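PDB 4IRX: sugar ABC transporter, periplasmic sugar-binding protein from Caulobacter crescentus, which binds myo-inositol between its two lobes and probably presents it to an ABC transporter for uptake into the cell. Local coordinates for residues Phe23-Arg28 with Ala290-Glu295; Gly252-Thr257 with Val275-Val280. All blocks are in the same frame, centred on the assembly; numbering follows the deposited sequence.

Interaction 1. Residues Phe23-Arg28 with Ala290-Glu295; sequences FVAMRR and ASRIGE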
# COMPACT_ATOMS: atom_id res chain seq x y z
N PHE A 23 2.23 0.01 7.51
CA PHE A 23 1.03 0.21 8.33
C PHE A 23 1.34 0.54 9.80
O PHE A 23 0.57 1.25 10.44
CB PHE A 23 0.06 -0.98 8.20
CG PHE A 23 -0.62 -1.02 6.87
CD1 PHE A 23 -1.57 -0.09 6.55
CD2 PHE A 23 -0.25 -1.94 5.90
CE1 PHE A 23 -2.18 -0.12 5.29
CE2 PHE A 23 -0.87 -1.98 4.65
CZ PHE A 23 -1.83 -1.05 4.36
N VAL A 24 2.45 0.03 10.33
CA VAL A 24 2.93 0.47 11.63
C VAL A 24 3.11 1.99 11.60
O VAL A 24 2.66 2.71 12.50
CB VAL A 24 4.25 -0.23 12.00
CG1 VAL A 24 4.83 0.35 13.27
CG2 VAL A 24 4.03 -1.74 12.18
N ALA A 25 3.73 2.49 10.54
CA ALA A 25 3.94 3.93 10.43
C ALA A 25 2.62 4.68 10.29
O ALA A 25 2.43 5.74 10.89
CB ALA A 25 4.88 4.25 9.27
N MSE A 26 1.69 4.12 9.50
CA MSE A 26 0.37 4.72 9.34
C MSE A 26 -0.35 4.82 10.68
O MSE A 26 -0.96 5.83 10.99
CB MSE A 26 -0.48 3.94 8.32
CG MSE A 26 -1.88 4.57 8.05
SE MSE A 26 -2.99 3.71 6.72
CE MSE A 26 -2.17 4.37 5.10
N ARG A 27 -0.26 3.76 11.49
CA ARG A 27 -0.89 3.76 12.80
C ARG A 27 -0.38 4.87 13.70
O ARG A 27 -1.14 5.48 14.46
CB ARG A 27 -0.73 2.41 13.49
CG ARG A 27 -1.44 2.32 14.81
CD ARG A 27 -1.11 1.02 15.53
NE ARG A 27 -1.75 1.00 16.83
CZ ARG A 27 -1.96 -0.10 17.53
NH1 ARG A 27 -1.56 -1.27 17.05
NH2 ARG A 27 -2.57 -0.04 18.71
N ARG A 28 0.90 5.18 13.60
CA ARG A 28 1.42 6.31 14.38
C ARG A 28 0.76 7.64 14.02
O ARG A 28 0.47 8.45 14.90
CB ARG A 28 2.95 6.44 14.25
CG ARG A 28 3.69 5.27 14.86
CD ARG A 28 5.19 5.54 14.96
NE ARG A 28 5.88 5.44 13.67
CZ ARG A 28 6.60 4.38 13.29
NH1 ARG A 28 6.74 3.34 14.10
NH2 ARG A 28 7.19 4.38 12.11
N ALA A 290 9.73 13.41 -0.14
CA ALA A 290 9.14 12.30 0.59
C ALA A 290 8.66 12.80 1.93
O ALA A 290 9.36 13.53 2.60
CB ALA A 290 10.16 11.17 0.77
N SER A 291 7.45 12.40 2.30
CA SER A 291 6.83 12.88 3.54
C SER A 291 7.60 12.47 4.78
O SER A 291 7.55 13.17 5.79
CB SER A 291 5.36 12.44 3.63
OG SER A 291 5.23 11.03 3.65
N ARG A 292 8.30 11.35 4.72
CA ARG A 292 9.03 10.81 5.88
C ARG A 292 10.54 11.06 5.81
O ARG A 292 11.31 10.38 6.50
CB ARG A 292 8.71 9.32 6.09
CG ARG A 292 7.23 9.03 6.35
CD ARG A 292 6.93 7.55 6.48
NE ARG A 292 7.60 6.93 7.62
CZ ARG A 292 7.75 5.61 7.76
NH1 ARG A 292 7.29 4.76 6.84
NH2 ARG A 292 8.40 5.13 8.82
N ILE A 293 10.96 12.02 5.00
CA ILE A 293 12.39 12.29 4.83
C ILE A 293 13.08 12.63 6.17
O ILE A 293 14.24 12.25 6.43
CB ILE A 293 12.66 13.39 3.75
CG1 ILE A 293 14.15 13.45 3.38
CG2 ILE A 293 12.10 14.74 4.17
CD1 ILE A 293 14.67 12.17 2.75
N GLY A 294 12.33 13.26 7.06
CA GLY A 294 12.89 13.60 8.36
C GLY A 294 13.29 12.42 9.21
O GLY A 294 14.06 12.59 10.16
N GLU A 295 12.80 11.22 8.89
CA GLU A 295 13.16 9.99 9.59
C GLU A 295 14.40 9.28 9.05
O GLU A 295 14.86 8.29 9.63
CB GLU A 295 11.99 8.99 9.56
CG GLU A 295 10.72 9.46 10.25
CD GLU A 295 9.58 8.45 10.11
OE1 GLU A 295 9.78 7.26 10.41
OE2 GLU A 295 8.48 8.87 9.71
O HOH W 1 6.53 7.14 11.41
O HOH W 2 8.81 3.15 10.73

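Interaction 2. Residues Gly252-Thr257 with Val275-Val280; sequences GLQIRT and VSLKPV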
# COMPACT_ATOMS: atom_id res chain seq x y z
N GLY A 252 0.28 9.22 5.75
CA GLY A 252 -0.18 10.02 6.88
C GLY A 252 -1.42 10.79 6.47
O GLY A 252 -2.43 10.80 7.17
N LEU A 253 -1.36 11.43 5.32
CA LEU A 253 -2.51 12.19 4.84
C LEU A 253 -3.73 11.29 4.56
O LEU A 253 -4.87 11.68 4.83
CB LEU A 253 -2.12 13.00 3.59
CG LEU A 253 -3.17 13.98 3.12
CD1 LEU A 253 -3.58 14.86 4.28
CD2 LEU A 253 -2.62 14.81 1.96
N GLN A 254 -3.50 10.09 4.03
CA GLN A 254 -4.63 9.16 3.83
C GLN A 254 -5.37 8.89 5.12
O GLN A 254 -6.59 9.04 5.18
CB GLN A 254 -4.14 7.81 3.27
CG GLN A 254 -3.56 7.88 1.85
CD GLN A 254 -3.14 6.52 1.34
OE1 GLN A 254 -3.86 5.51 1.50
NE2 GLN A 254 -1.93 6.45 0.76
N ILE A 255 -4.64 8.49 6.15
CA ILE A 255 -5.28 8.07 7.38
C ILE A 255 -5.87 9.24 8.12
O ILE A 255 -6.96 9.14 8.65
CB ILE A 255 -4.37 7.16 8.25
CG1 ILE A 255 -5.15 6.48 9.37
CG2 ILE A 255 -3.26 7.95 8.85
CD1 ILE A 255 -6.29 5.58 8.89
N ARG A 256 -5.19 10.39 8.08
CA ARG A 256 -5.71 11.59 8.72
C ARG A 256 -7.00 12.05 8.05
O ARG A 256 -7.93 12.44 8.73
CB ARG A 256 -4.67 12.69 8.74
CG ARG A 256 -3.41 12.35 9.56
CD ARG A 256 -2.40 13.45 9.44
NE ARG A 256 -1.13 13.13 10.10
CZ ARG A 256 -0.87 13.44 11.36
NH1 ARG A 256 -1.80 14.04 12.12
NH2 ARG A 256 0.31 13.12 11.88
N THR A 257 -7.05 11.94 6.72
CA THR A 257 -8.24 12.34 5.99
C THR A 257 -9.41 11.43 6.30
O THR A 257 -10.54 11.91 6.50
CB THR A 257 -7.96 12.38 4.48
OG1 THR A 257 -6.92 13.34 4.21
CG2 THR A 257 -9.20 12.73 3.70
N VAL A 275 -11.52 10.06 -1.72
CA VAL A 275 -10.43 10.98 -2.02
C VAL A 275 -9.27 10.13 -2.55
O VAL A 275 -8.90 9.16 -1.91
CB VAL A 275 -9.96 11.72 -0.75
CG1 VAL A 275 -8.76 12.61 -1.07
CG2 VAL A 275 -11.11 12.52 -0.11
N SER A 276 -8.75 10.48 -3.72
CA SER A 276 -7.59 9.80 -4.34
C SER A 276 -6.40 10.75 -4.34
O SER A 276 -6.49 11.84 -4.90
CB SER A 276 -7.93 9.41 -5.77
OG SER A 276 -6.86 8.71 -6.36
N LEU A 277 -5.29 10.32 -3.74
CA LEU A 277 -4.11 11.18 -3.69
C LEU A 277 -3.13 10.85 -4.80
O LEU A 277 -2.86 9.67 -5.04
CB LEU A 277 -3.38 11.03 -2.37
CG LEU A 277 -4.17 11.36 -1.11
CD1 LEU A 277 -3.25 11.21 0.09
CD2 LEU A 277 -4.73 12.75 -1.19
N LYS A 278 -2.56 11.87 -5.43
CA LYS A 278 -1.60 11.67 -6.51
C LYS A 278 -0.25 11.26 -5.96
O LYS A 278 0.32 11.98 -5.14
CB LYS A 278 -1.42 12.96 -7.31
CG LYS A 278 -0.48 12.83 -8.53
CD LYS A 278 -0.29 14.21 -9.17
CE LYS A 278 0.65 15.04 -8.31
NZ LYS A 278 1.05 16.32 -8.96
N PRO A 279 0.27 10.11 -6.41
CA PRO A 279 1.59 9.69 -5.97
C PRO A 279 2.68 10.45 -6.72
O PRO A 279 2.44 10.99 -7.81
CB PRO A 279 1.62 8.22 -6.35
CG PRO A 279 0.77 8.17 -7.61
CD PRO A 279 -0.32 9.17 -7.38
N VAL A 280 3.88 10.45 -6.17
CA VAL A 280 5.01 11.13 -6.78
C VAL A 280 6.21 10.19 -6.76
O VAL A 280 6.55 9.62 -5.71
CB VAL A 280 5.38 12.38 -5.97
CG1 VAL A 280 6.53 13.13 -6.66
CG2 VAL A 280 4.19 13.29 -5.77

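Interaction 1. Residues Phe23-Arg28 with Ala290-Glu295
The guanidinium of Arg292 lies with one face over the methyl group of Ala25, so that Ala25 CB is 3.5 Å from Arg292 CZ and equally close to NH1. The methyl sits toward the rim of the group. Arg292 reaches it by a bend at chi3 (63°), while its NE and NH2 form a side-on salt bridge with Glu295 within the same loop. Arg292 NE to Glu295 OE2 is 3.0 Å and almost straight (172°), although OE2 is met from above the carboxylate plane (45° out of it); NH2 to Glu295 OE1 is as short. Both oxygens lie close to the guanidinium plane, so the pair of bonds fixes the rotation of the group as it covers Ala25. Arg28 comes in at about a right angle and brings its edge to Arg292, with NH2 of the two arginines 3.6 Å apart. Glu295 probably offsets this like-charge approach: its OE1 is 4.2 Å from Arg28 NH2, a matter of charge alone, and water 1 bridges Arg28 NE to Glu295 OE2. A leucine in place of Arg292 would probably leave the Glu295 carboxylate without its double grip and freer to turn, held on this side mainly by water 1, and the methyl of Ala25 without its flat cover. The loop follows strand 275-282, and Arg292 and Glu295 also rest on Pro232 of helix 232-239, so residues 290-295 lie between that helix and helix 21-37, whose Met26 faces strand 10-15 and helix 251-268.

Interaction 2. Residues Gly252-Thr257 with Val275-Val280
The helical segment 252-257, part of helix 251-268, runs nearly antiparallel to strand 275-277, at 169° between their directions and with axes 9.9 Å apart at closest approach, the usual way a helix lies on a sheet in an alpha/beta fold. Leu277 carries most of the contact. Its CD1 methyl lodges against one turn of the helix, 3.8 Å from Gln254 CG and 4.1 Å from Leu253 CB. With CG beside the backbone N and anti to the carbonyl carbon (chi1 -59°), Leu277 holds this branch out toward the helix. Leu253 adds CG and CD2 to the same methyl, and Gln254 crosses Leu277 at a slant, touching it through CG. One turn on, Thr257 CG2 and Val275 CG2 approach to 4.3 Å, a looser touch that matches methyl to methyl at the start of the strand segment. The hydroxyl of Thr257 is turned back along its own helix: OG1 donates to Leu253 O at 2.7 Å, while Thr257 N reaches the same oxygen from the opposite face of its plane. The hydroxyl bond fixes the rotation of the threonine side chain and keeps its methyl on the strand side. The amide nitrogen of Gln254 is likewise used elsewhere, NE2 donating to the backbone oxygen of Gln249, a residue of the myo-inositol pocket; Gln254 also packs on Asp96 of that pocket. The side chain of Gln254 is about 6 Å from the ligand, consistent with a second-shell place. With Thr257 OG1 and Gln254 NE2 making their bonds elsewhere, and no hydrogen bond crossing between the segments, the contact depends on shape and apolar packing.

The centres of the two interactions are about 13 Å apart, and helix 21-37 and helix 251-268 join them directly: Met26, a selenomethionine here, packs its CG 3.6 Å from Ile255 CB. Along the chain, residues 252-257 and 275-280 both fall between the two segments of interaction 1. Strand 275-282 belongs to the seven-stranded mixed sheet that also holds strand 10-15, just ahead of helix 21-37, and after strand 275-282 the chain runs into the loop of interaction 1. Interaction 2 packs within the part of the fold built on the seven-stranded sheet, and interaction 1 brings the end of the chain beside it, probably near the junction of the two lobes.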